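Local coordinates for protein free methionine-R-sulfoxide reductase (Saccharomyces cerevisiae, PDB 1F5M) that reduces the R-enantiomer of free methionine sulfoxide to methionine, with thioredoxin as the electron partner, and so takes part in protection against oxidative stress, at residues B[114-119]-B[127-132]; B[48-53]-B[84-89]; B[13-18]-B[54-59]. One frame throughout, in Å; residues are numbered along the deposited sequence.

Interaction 1. Residues B[114-119]-B[127-132]; sequences PDVNKY and GETKSE
Val116 pushes its two methyl groups against the chain that leads into strand 131-138, one onto backbone and one onto a side chain, and the rest of the contact is arranged round that wedge. Its branches part on arrival: CG1 comes up on the carbonyl oxygen of Thr129, with Val116 CG1 to Thr129 O at 3.6 Å, while CG2 reaches the side chain of Glu132, 3.9 Å from Glu132 CB. The two side chains cross obliquely, and the valine methyl lies next to one carboxylate oxygen as well, Val116 CG2 to Glu132 OE2 being 3.7 Å. Glu132 keeps CG anti to its own backbone N (chi1 -172°) and runs out fully extended, which leaves CB and OE2 on the flank that the valine meets. Next to the valine methyls one backbone bond joins the two segments: Val116 N donates to Lys130 O at 2.9 Å, almost straight at the hydrogen (171°), although the donor stands above the carbonyl plane. The same oxygen also receives a CA-H...O contact from Asp115 CA at 3.3 Å. At the other end Ser131 turns its CB, but not its hydroxyl, to Pro114 O, 3.5 Å away; Ser131 OG is taken by Asp154 and Gly157. Asp115 points its carboxylate elsewhere and pairs with Lys118, its OD2 3.3 Å from Lys118 NZ. The intervening loop carries Cys125, which is disulfide-bonded to Cys91, so the contact closes the base of the loop that holds this cysteine. Lys130 and Ser131 form a classic beta bulge opposite Cys152 of strand 144-152, Glu132 bonds through its backbone to Val113 of strand 111-113, and helix 99-107 lies against Glu132 through Val100 and Cys101.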
loop_
_atom_site.group_PDB
_atom_site.type_symbol
_atom_site.label_atom_id
_atom_site.label_comp_id
_atom_site.label_asym_id
_atom_site.label_seq_id
_atom_site.Cartn_x
_atom_site.Cartn_y
_atom_site.Cartn_z
ATOM N N PRO B 114 -12.705 -16.343 -13.066
ATOM C CA PRO B 114 -12.695 -17.525 -12.188
ATOM C C PRO B 114 -11.424 -18.366 -12.248
ATOM O O PRO B 114 -11.080 -19.077 -11.291
ATOM C CB PRO B 114 -13.934 -18.315 -12.641
ATOM C CG PRO B 114 -13.979 -18.000 -14.172
ATOM C CD PRO B 114 -13.642 -16.512 -14.210
ATOM N N ASP B 115 -10.714 -18.291 -13.364
ATOM C CA ASP B 115 -9.511 -19.088 -13.514
ATOM C C ASP B 115 -8.606 -18.279 -14.437
ATOM O O ASP B 115 -8.709 -18.296 -15.638
ATOM C CB ASP B 115 -9.860 -20.459 -14.112
ATOM C CG ASP B 115 -8.629 -21.306 -14.346
ATOM O OD1 ASP B 115 -7.534 -20.731 -14.481
ATOM O OD2 ASP B 115 -8.755 -22.541 -14.396
ATOM N N VAL B 116 -7.686 -17.571 -13.807
ATOM C CA VAL B 116 -6.761 -16.679 -14.438
ATOM C C VAL B 116 -5.893 -17.340 -15.548
ATOM O O VAL B 116 -5.540 -16.717 -16.577
ATOM C CB VAL B 116 -5.987 -16.062 -13.223
ATOM C CG1 VAL B 116 -4.610 -16.421 -13.261
ATOM C CG2 VAL B 116 -6.318 -14.599 -13.084
ATOM N N ASN B 117 -5.600 -18.611 -15.374
ATOM C CA ASN B 117 -4.819 -19.306 -16.357
ATOM C C ASN B 117 -5.642 -19.710 -17.581
ATOM O O ASN B 117 -5.077 -20.204 -18.572
ATOM C CB ASN B 117 -4.153 -20.515 -15.704
ATOM C CG ASN B 117 -3.140 -20.087 -14.625
ATOM O OD1 ASN B 117 -2.314 -19.195 -14.855
ATOM N ND2 ASN B 117 -3.202 -20.720 -13.466
ATOM N N LYS B 118 -6.956 -19.501 -17.544
ATOM C CA LYS B 118 -7.742 -19.815 -18.750
ATOM C C LYS B 118 -7.939 -18.452 -19.420
ATOM O O LYS B 118 -8.611 -18.383 -20.444
ATOM C CB LYS B 118 -9.126 -20.356 -18.436
ATOM C CG LYS B 118 -9.188 -21.653 -17.650
ATOM C CD LYS B 118 -8.287 -22.688 -18.223
ATOM C CE LYS B 118 -8.307 -23.929 -17.345
ATOM N NZ LYS B 118 -9.735 -24.304 -17.060
ATOM N N TYR B 119 -7.344 -17.383 -18.845
ATOM C CA TYR B 119 -7.545 -16.009 -19.374
ATOM C C TYR B 119 -6.473 -15.663 -20.374
ATOM O O TYR B 119 -5.357 -15.305 -19.975
ATOM C CB TYR B 119 -7.490 -14.962 -18.242
ATOM C CG TYR B 119 -7.993 -13.577 -18.636
ATOM C CD1 TYR B 119 -9.288 -13.180 -18.322
ATOM C CD2 TYR B 119 -7.183 -12.682 -19.374
ATOM C CE1 TYR B 119 -9.772 -11.935 -18.733
ATOM C CE2 TYR B 119 -7.658 -11.445 -19.788
ATOM C CZ TYR B 119 -8.954 -11.080 -19.466
ATOM O OH TYR B 119 -9.465 -9.872 -19.883
ATOM N N GLY B 127 2.518 -15.742 -9.036
ATOM C CA GLY B 127 2.261 -17.012 -9.685
ATOM C C GLY B 127 1.188 -17.827 -8.990
ATOM O O GLY B 127 0.692 -18.789 -9.589
ATOM N N GLU B 128 0.804 -17.477 -7.752
ATOM C CA GLU B 128 -0.234 -18.286 -7.075
ATOM C C GLU B 128 -1.641 -17.782 -7.247
ATOM O O GLU B 128 -2.581 -18.382 -6.722
ATOM C CB GLU B 128 0.025 -18.376 -5.582
ATOM C CG GLU B 128 0.949 -19.492 -5.233
ATOM C CD GLU B 128 2.078 -18.970 -4.394
ATOM O OE1 GLU B 128 2.034 -19.092 -3.139
ATOM O OE2 GLU B 128 3.010 -18.400 -5.026
ATOM N N THR B 129 -1.801 -16.669 -7.964
ATOM C CA THR B 129 -3.110 -16.136 -8.131
ATOM C C THR B 129 -3.909 -17.115 -9.005
ATOM O O THR B 129 -3.408 -17.568 -10.033
ATOM C CB THR B 129 -3.038 -14.723 -8.804
ATOM O OG1 THR B 129 -2.422 -13.785 -7.901
ATOM C CG2 THR B 129 -4.453 -14.223 -9.141
ATOM N N LYS B 130 -5.131 -17.455 -8.592
ATOM C CA LYS B 130 -5.979 -18.349 -9.393
ATOM C C LYS B 130 -7.216 -17.661 -9.920
ATOM O O LYS B 130 -7.742 -18.061 -10.950
ATOM C CB LYS B 130 -6.404 -19.588 -8.582
ATOM C CG LYS B 130 -5.378 -20.708 -8.646
ATOM C CD LYS B 130 -5.729 -21.826 -7.650
ATOM C CE LYS B 130 -4.597 -22.881 -7.779
ATOM N NZ LYS B 130 -4.799 -23.997 -6.854
ATOM N N SER B 131 -7.747 -16.689 -9.188
ATOM C CA SER B 131 -8.913 -15.970 -9.681
ATOM C C SER B 131 -8.684 -14.531 -9.402
ATOM O O SER B 131 -7.844 -14.203 -8.564
ATOM C CB SER B 131 -10.248 -16.470 -9.082
ATOM O OG SER B 131 -10.316 -16.403 -7.684
ATOM N N GLU B 132 -9.423 -13.665 -10.107
ATOM C CA GLU B 132 -9.210 -12.223 -10.030
ATOM C C GLU B 132 -10.434 -11.399 -10.471
ATOM O O GLU B 132 -11.285 -11.850 -11.264
ATOM C CB GLU B 132 -7.981 -11.874 -10.928
ATOM C CG GLU B 132 -7.447 -10.427 -10.840
ATOM C CD GLU B 132 -6.116 -10.157 -11.630
ATOM O OE1 GLU B 132 -5.670 -8.983 -11.703
ATOM O OE2 GLU B 132 -5.491 -11.100 -12.176
#

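Interaction 2. Residues B[48-53]-B[84-89]; sequences NASSLI and PFQGKV
Ser50 and Ser51 on helix 42-59 meet Gln86 where the chain that leaves strand 79-85 of the antiparallel GAF-fold sheet turns a corner, a buried example of helix-on-sheet packing. The glutamine makes the contact chiefly with CG, and the amide carbon follows. CG stands anti to the carbonyl carbon (chi1 -56°), and a second bend at chi2 (-67°) folds the chain against the helix surface. As a result Gln86 CG settles 3.3 Å from Ser50 O and 3.7 Å from Ser51 CA, with Gln86 CD to Ser51 CA at 3.9 Å. Replaced by an alanine, Gln86 would probably leave a gap beside this turn of the helix, since the CG and amide that cover Ser50 and Ser51 would be gone. The hydroxyls of the two serines serve different partners, one within the helix and one across the dimer. Ser50 places OG between its backbone N and carbonyl carbon (chi1 72°), from where it turns back to the helix and bonds Ser47 O. Ser51 instead spends its OG on Gly87 O of the second subunit, a bond that the symmetric partner returns to Gly87 here. That glycine has backbone angles at which any side chain would be jammed against the carbonyl oxygen of Gln86. Phe85 directs its side chain away from the helix, stacks on Trp66 and packs on Asn48 of the second subunit. What it leaves facing the helix is main chain, and the methylene of Ser50 uses it, with Ser50 CB 3.9 Å from Pro84 O and 3.8 Å from Phe85 CA.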
loop_
_atom_site.group_PDB
_atom_site.type_symbol
_atom_site.label_atom_id
_atom_site.label_comp_id
_atom_site.label_asym_id
_atom_site.label_seq_id
_atom_site.Cartn_x
_atom_site.Cartn_y
_atom_site.Cartn_z
ATOM N N ASN B 48 -5.391 3.977 1.821
ATOM C CA ASN B 48 -6.309 3.510 2.862
ATOM C C ASN B 48 -7.368 2.619 2.215
ATOM O O ASN B 48 -7.777 1.601 2.784
ATOM C CB ASN B 48 -6.973 4.677 3.578
ATOM C CG ASN B 48 -6.128 5.158 4.763
ATOM O OD1 ASN B 48 -5.376 4.382 5.315
ATOM N ND2 ASN B 48 -6.266 6.397 5.147
ATOM N N ALA B 49 -7.772 2.978 1.020
ATOM C CA ALA B 49 -8.732 2.104 0.328
ATOM C C ALA B 49 -8.192 0.669 0.196
ATOM O O ALA B 49 -8.916 -0.305 0.473
ATOM C CB ALA B 49 -9.023 2.652 -1.024
ATOM N N SER B 50 -6.936 0.516 -0.240
ATOM C CA SER B 50 -6.399 -0.828 -0.417
ATOM C C SER B 50 -6.471 -1.595 0.910
ATOM O O SER B 50 -6.765 -2.780 0.933
ATOM C CB SER B 50 -4.952 -0.780 -0.965
ATOM O OG SER B 50 -4.032 -0.336 0.019
ATOM N N SER B 51 -6.235 -0.923 2.036
ATOM C CA SER B 51 -6.310 -1.608 3.319
ATOM C C SER B 51 -7.769 -2.033 3.684
ATOM O O SER B 51 -8.004 -3.092 4.270
ATOM C CB SER B 51 -5.752 -0.677 4.386
ATOM O OG SER B 51 -5.794 -1.297 5.622
ATOM N N LEU B 52 -8.739 -1.201 3.331
ATOM C CA LEU B 52 -10.161 -1.451 3.596
ATOM C C LEU B 52 -10.560 -2.724 2.819
ATOM O O LEU B 52 -11.089 -3.696 3.404
ATOM C CB LEU B 52 -11.023 -0.248 3.105
ATOM C CG LEU B 52 -11.029 0.991 4.022
ATOM C CD1 LEU B 52 -11.897 2.147 3.445
ATOM C CD2 LEU B 52 -11.577 0.545 5.405
ATOM N N ILE B 53 -10.203 -2.755 1.543
ATOM C CA ILE B 53 -10.562 -3.887 0.668
ATOM C C ILE B 53 -9.923 -5.186 1.154
ATOM O O ILE B 53 -10.591 -6.201 1.288
ATOM C CB ILE B 53 -10.124 -3.605 -0.770
ATOM C CG1 ILE B 53 -10.905 -2.394 -1.299
ATOM C CG2 ILE B 53 -10.334 -4.848 -1.665
ATOM C CD1 ILE B 53 -10.332 -1.826 -2.558
ATOM N N PRO B 84 -1.018 2.084 -4.906
ATOM C CA PRO B 84 -1.085 1.439 -3.580
ATOM C C PRO B 84 -1.790 0.099 -3.538
ATOM O O PRO B 84 -2.853 -0.118 -4.198
ATOM C CB PRO B 84 -1.808 2.477 -2.710
ATOM C CG PRO B 84 -1.460 3.790 -3.363
ATOM C CD PRO B 84 -1.577 3.439 -4.859
ATOM N N PHE B 85 -1.229 -0.807 -2.747
ATOM C CA PHE B 85 -1.814 -2.124 -2.641
ATOM C C PHE B 85 -1.436 -2.830 -1.356
ATOM O O PHE B 85 -0.473 -2.448 -0.677
ATOM C CB PHE B 85 -1.347 -3.009 -3.818
ATOM C CG PHE B 85 0.137 -3.399 -3.762
ATOM C CD1 PHE B 85 0.561 -4.512 -3.022
ATOM C CD2 PHE B 85 1.094 -2.618 -4.411
ATOM C CE1 PHE B 85 1.954 -4.845 -2.925
ATOM C CE2 PHE B 85 2.475 -2.928 -4.337
ATOM C CZ PHE B 85 2.906 -4.050 -3.589
ATOM N N GLN B 86 -2.212 -3.837 -1.011
ATOM C CA GLN B 86 -1.895 -4.722 0.124
ATOM C C GLN B 86 -1.575 -6.062 -0.540
ATOM O O GLN B 86 -2.304 -6.549 -1.431
ATOM C CB GLN B 86 -3.074 -4.922 1.103
ATOM C CG GLN B 86 -3.659 -3.674 1.680
ATOM C CD GLN B 86 -2.684 -2.944 2.605
ATOM O OE1 GLN B 86 -2.558 -1.721 2.518
ATOM N NE2 GLN B 86 -2.020 -3.671 3.489
ATOM N N GLY B 87 -0.497 -6.695 -0.117
ATOM C CA GLY B 87 -0.139 -7.986 -0.717
ATOM C C GLY B 87 1.335 -8.090 -1.098
ATOM O O GLY B 87 2.163 -7.335 -0.589
ATOM N N LYS B 88 1.682 -9.025 -1.985
ATOM C CA LYS B 88 3.070 -9.179 -2.375
ATOM C C LYS B 88 3.422 -8.284 -3.542
ATOM O O LYS B 88 2.535 -7.829 -4.233
ATOM C CB LYS B 88 3.353 -10.634 -2.721
ATOM C CG LYS B 88 3.118 -11.542 -1.547
ATOM C CD LYS B 88 3.305 -12.968 -1.984
ATOM C CE LYS B 88 3.292 -13.900 -0.761
ATOM N NZ LYS B 88 3.373 -15.307 -1.228
ATOM N N VAL B 89 4.726 -8.009 -3.708
ATOM C CA VAL B 89 5.281 -7.187 -4.799
ATOM C C VAL B 89 4.600 -7.552 -6.156
ATOM O O VAL B 89 4.331 -8.716 -6.448
ATOM C CB VAL B 89 6.832 -7.385 -4.807
ATOM C CG1 VAL B 89 7.460 -6.900 -6.096
ATOM C CG2 VAL B 89 7.433 -6.579 -3.597
#

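Interaction 3. Residues B[13-18]-B[54-59]; sequences VNYSSN and WHAYKS
Val13 and Tyr15 lie against His55, Ala56 and Ser59 in the last turns of helix 42-59, so that the loop ahead of helix 21-36 runs across the outer surface of the helical layer of the GAF fold and then closes in an ST turn at Ser16. The closely packed part is the side formed by Val13 and Tyr15. There the valine crosses the histidine at about a right angle and sets its CG1 over one face of the imidazole, a CH-pi approach modelled too close to be trusted, so the placing of Val13 is doubtful; its other branch, CG2, is 3.5 Å from His55 CB. On the opposite face of the same ring sits Trp54 CD1, 3.8 Å above the plane and over its centre, so the ring has a neighbour on each face, the valine one placed only approximately. The second subunit closes in at this end too: its Lys88 bonds Asn14 OD1 and packs on Val13, and its Gly87 touches His55. Next along the loop comes Tyr15, whose CG lies between the backbone N and the carbonyl carbon (chi1 46°), a setting that brings the end of the ring back to the helix. It meets the helix with its edge, and Ile24 of helix 21-36 packs on both Tyr15 and Ala56. Beyond the ring the contact thins out. Ser17 is exposed and offers little more than a methylene, Ser17 CB to Ser59 O at 3.8 Å, while Ser16 OG turns away to accept from Asn18 N at 2.8 Å. Between the two regimes stands Ser59 OG, which lies 3.4 Å from Tyr15 CE1 near the plane of that ring and donates to Ala56 O at 3.0 Å.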
loop_
_atom_site.group_PDB
_atom_site.type_symbol
_atom_site.label_atom_id
_atom_site.label_comp_id
_atom_site.label_asym_id
_atom_site.label_seq_id
_atom_site.Cartn_x
_atom_site.Cartn_y
_atom_site.Cartn_z
ATOM N N VAL B 13 -10.835 -1.162 10.169
ATOM C CA VAL B 13 -10.564 -2.500 9.697
ATOM C C VAL B 13 -10.671 -3.504 10.855
ATOM O O VAL B 13 -10.320 -4.678 10.726
ATOM C CB VAL B 13 -9.152 -2.439 9.003
ATOM C CG1 VAL B 13 -8.318 -3.599 9.352
ATOM C CG2 VAL B 13 -9.329 -2.241 7.500
ATOM N N ASN B 14 -11.181 -3.031 11.994
ATOM C CA ASN B 14 -11.340 -3.890 13.162
ATOM C C ASN B 14 -12.824 -4.094 13.402
ATOM O O ASN B 14 -13.495 -3.221 13.962
ATOM C CB ASN B 14 -10.716 -3.254 14.421
ATOM C CG ASN B 14 -9.196 -3.163 14.346
ATOM O OD1 ASN B 14 -8.529 -4.050 13.798
ATOM N ND2 ASN B 14 -8.638 -2.122 14.938
ATOM N N TYR B 15 -13.346 -5.218 12.939
ATOM C CA TYR B 15 -14.749 -5.547 13.151
ATOM C C TYR B 15 -14.874 -7.055 13.118
ATOM O O TYR B 15 -13.978 -7.744 12.637
ATOM C CB TYR B 15 -15.620 -4.912 12.088
ATOM C CG TYR B 15 -15.082 -5.091 10.704
ATOM C CD1 TYR B 15 -15.373 -6.235 9.955
ATOM C CD2 TYR B 15 -14.288 -4.098 10.123
ATOM C CE1 TYR B 15 -14.884 -6.378 8.661
ATOM C CE2 TYR B 15 -13.794 -4.236 8.836
ATOM C CZ TYR B 15 -14.092 -5.372 8.118
ATOM O OH TYR B 15 -13.541 -5.501 6.889
ATOM N N SER B 16 -15.984 -7.566 13.628
ATOM C CA SER B 16 -16.162 -9.004 13.695
ATOM C C SER B 16 -16.390 -9.609 12.339
ATOM O O SER B 16 -16.955 -8.976 11.453
ATOM C CB SER B 16 -17.336 -9.374 14.608
ATOM O OG SER B 16 -18.393 -9.904 13.828
ATOM N N SER B 17 -15.928 -10.842 12.190
ATOM C CA SER B 17 -16.099 -11.585 10.947
ATOM C C SER B 17 -17.481 -12.225 10.935
ATOM O O SER B 17 -17.816 -12.954 9.990
ATOM C CB SER B 17 -15.017 -12.662 10.825
ATOM O OG SER B 17 -15.037 -13.532 11.964
ATOM N N ASN B 18 -18.286 -11.950 11.974
ATOM C CA ASN B 18 -19.651 -12.492 12.068
ATOM C C ASN B 18 -20.647 -11.572 11.411
ATOM O O ASN B 18 -21.834 -11.854 11.401
ATOM C CB ASN B 18 -20.115 -12.721 13.515
ATOM C CG ASN B 18 -19.429 -13.897 14.179
ATOM O OD1 ASN B 18 -19.138 -14.910 13.532
ATOM N ND2 ASN B 18 -19.186 -13.781 15.487
ATOM N N TRP B 54 -8.641 -5.105 1.505
ATOM C CA TRP B 54 -7.882 -6.260 1.939
ATOM C C TRP B 54 -8.551 -6.904 3.163
ATOM O O TRP B 54 -8.829 -8.101 3.175
ATOM C CB TRP B 54 -6.421 -5.840 2.323
ATOM C CG TRP B 54 -5.658 -7.015 2.949
ATOM C CD1 TRP B 54 -5.753 -7.465 4.233
ATOM C CD2 TRP B 54 -4.813 -7.923 2.267
ATOM N NE1 TRP B 54 -5.017 -8.605 4.394
ATOM C CE2 TRP B 54 -4.420 -8.914 3.200
ATOM C CE3 TRP B 54 -4.349 -8.015 0.939
ATOM C CZ2 TRP B 54 -3.571 -9.986 2.858
ATOM C CZ3 TRP B 54 -3.505 -9.084 0.594
ATOM C CH2 TRP B 54 -3.123 -10.058 1.560
ATOM N N HIS B 55 -8.769 -6.102 4.211
ATOM C CA HIS B 55 -9.363 -6.604 5.430
ATOM C C HIS B 55 -10.799 -7.067 5.279
ATOM O O HIS B 55 -11.201 -8.025 5.942
ATOM C CB HIS B 55 -9.233 -5.555 6.524
ATOM C CG HIS B 55 -7.815 -5.350 6.964
ATOM N ND1 HIS B 55 -7.174 -6.205 7.847
ATOM C CD2 HIS B 55 -6.875 -4.477 6.538
ATOM C CE1 HIS B 55 -5.900 -5.868 7.935
ATOM N NE2 HIS B 55 -5.692 -4.824 7.142
ATOM N N ALA B 56 -11.575 -6.386 4.457
ATOM C CA ALA B 56 -12.960 -6.828 4.222
ATOM C C ALA B 56 -12.958 -8.253 3.655
ATOM O O ALA B 56 -13.680 -9.150 4.148
ATOM C CB ALA B 56 -13.670 -5.910 3.238
ATOM N N TYR B 57 -12.173 -8.476 2.612
ATOM C CA TYR B 57 -12.164 -9.814 2.034
ATOM C C TYR B 57 -11.579 -10.868 2.946
ATOM O O TYR B 57 -12.001 -12.027 2.887
ATOM C CB TYR B 57 -11.468 -9.821 0.667
ATOM C CG TYR B 57 -12.438 -9.352 -0.378
ATOM C CD1 TYR B 57 -12.567 -7.996 -0.664
ATOM C CD2 TYR B 57 -13.359 -10.247 -0.948
ATOM C CE1 TYR B 57 -13.600 -7.527 -1.472
ATOM C CE2 TYR B 57 -14.395 -9.788 -1.757
ATOM C CZ TYR B 57 -14.515 -8.428 -2.008
ATOM O OH TYR B 57 -15.580 -7.920 -2.712
ATOM N N LYS B 58 -10.636 -10.481 3.809
ATOM C CA LYS B 58 -10.046 -11.444 4.729
ATOM C C LYS B 58 -11.133 -11.887 5.690
ATOM O O LYS B 58 -11.217 -13.066 6.023
ATOM C CB LYS B 58 -8.869 -10.824 5.543
ATOM C CG LYS B 58 -7.487 -10.936 4.855
ATOM C CD LYS B 58 -7.254 -12.380 4.402
ATOM C CE LYS B 58 -5.876 -12.672 3.794
ATOM N NZ LYS B 58 -5.899 -13.949 2.909
ATOM N N SER B 59 -11.969 -10.950 6.144
ATOM C CA SER B 59 -13.005 -11.318 7.099
ATOM C C SER B 59 -14.140 -12.084 6.426
ATOM O O SER B 59 -14.790 -12.888 7.088
ATOM C CB SER B 59 -13.527 -10.095 7.859
ATOM O OG SER B 59 -14.405 -9.350 7.073
#

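Overall arrangement
Interactions 2 and 3 share helix 42-59, on consecutive turns, and their segments alternate along the chain: 13-18, 48-53, 54-59, 84-89. Their centres are 14 Å apart and they touch, Trp54 packing on Gln86 and Gly87 and Val13 on Ser51 and Leu52. Together they bind the N-terminal loop to the helix and the helix to the sheet, and both reach the second subunit, so this part of the fold also builds the dimer. Interaction 1 follows later in the chain, its centre 19 Å from that of interaction 2 and 23 Å from that of interaction 3. It lies toward the other edge of the same antiparallel sheet, by strands 131-138 and 111-113, whereas interaction 2 meets strand 79-85.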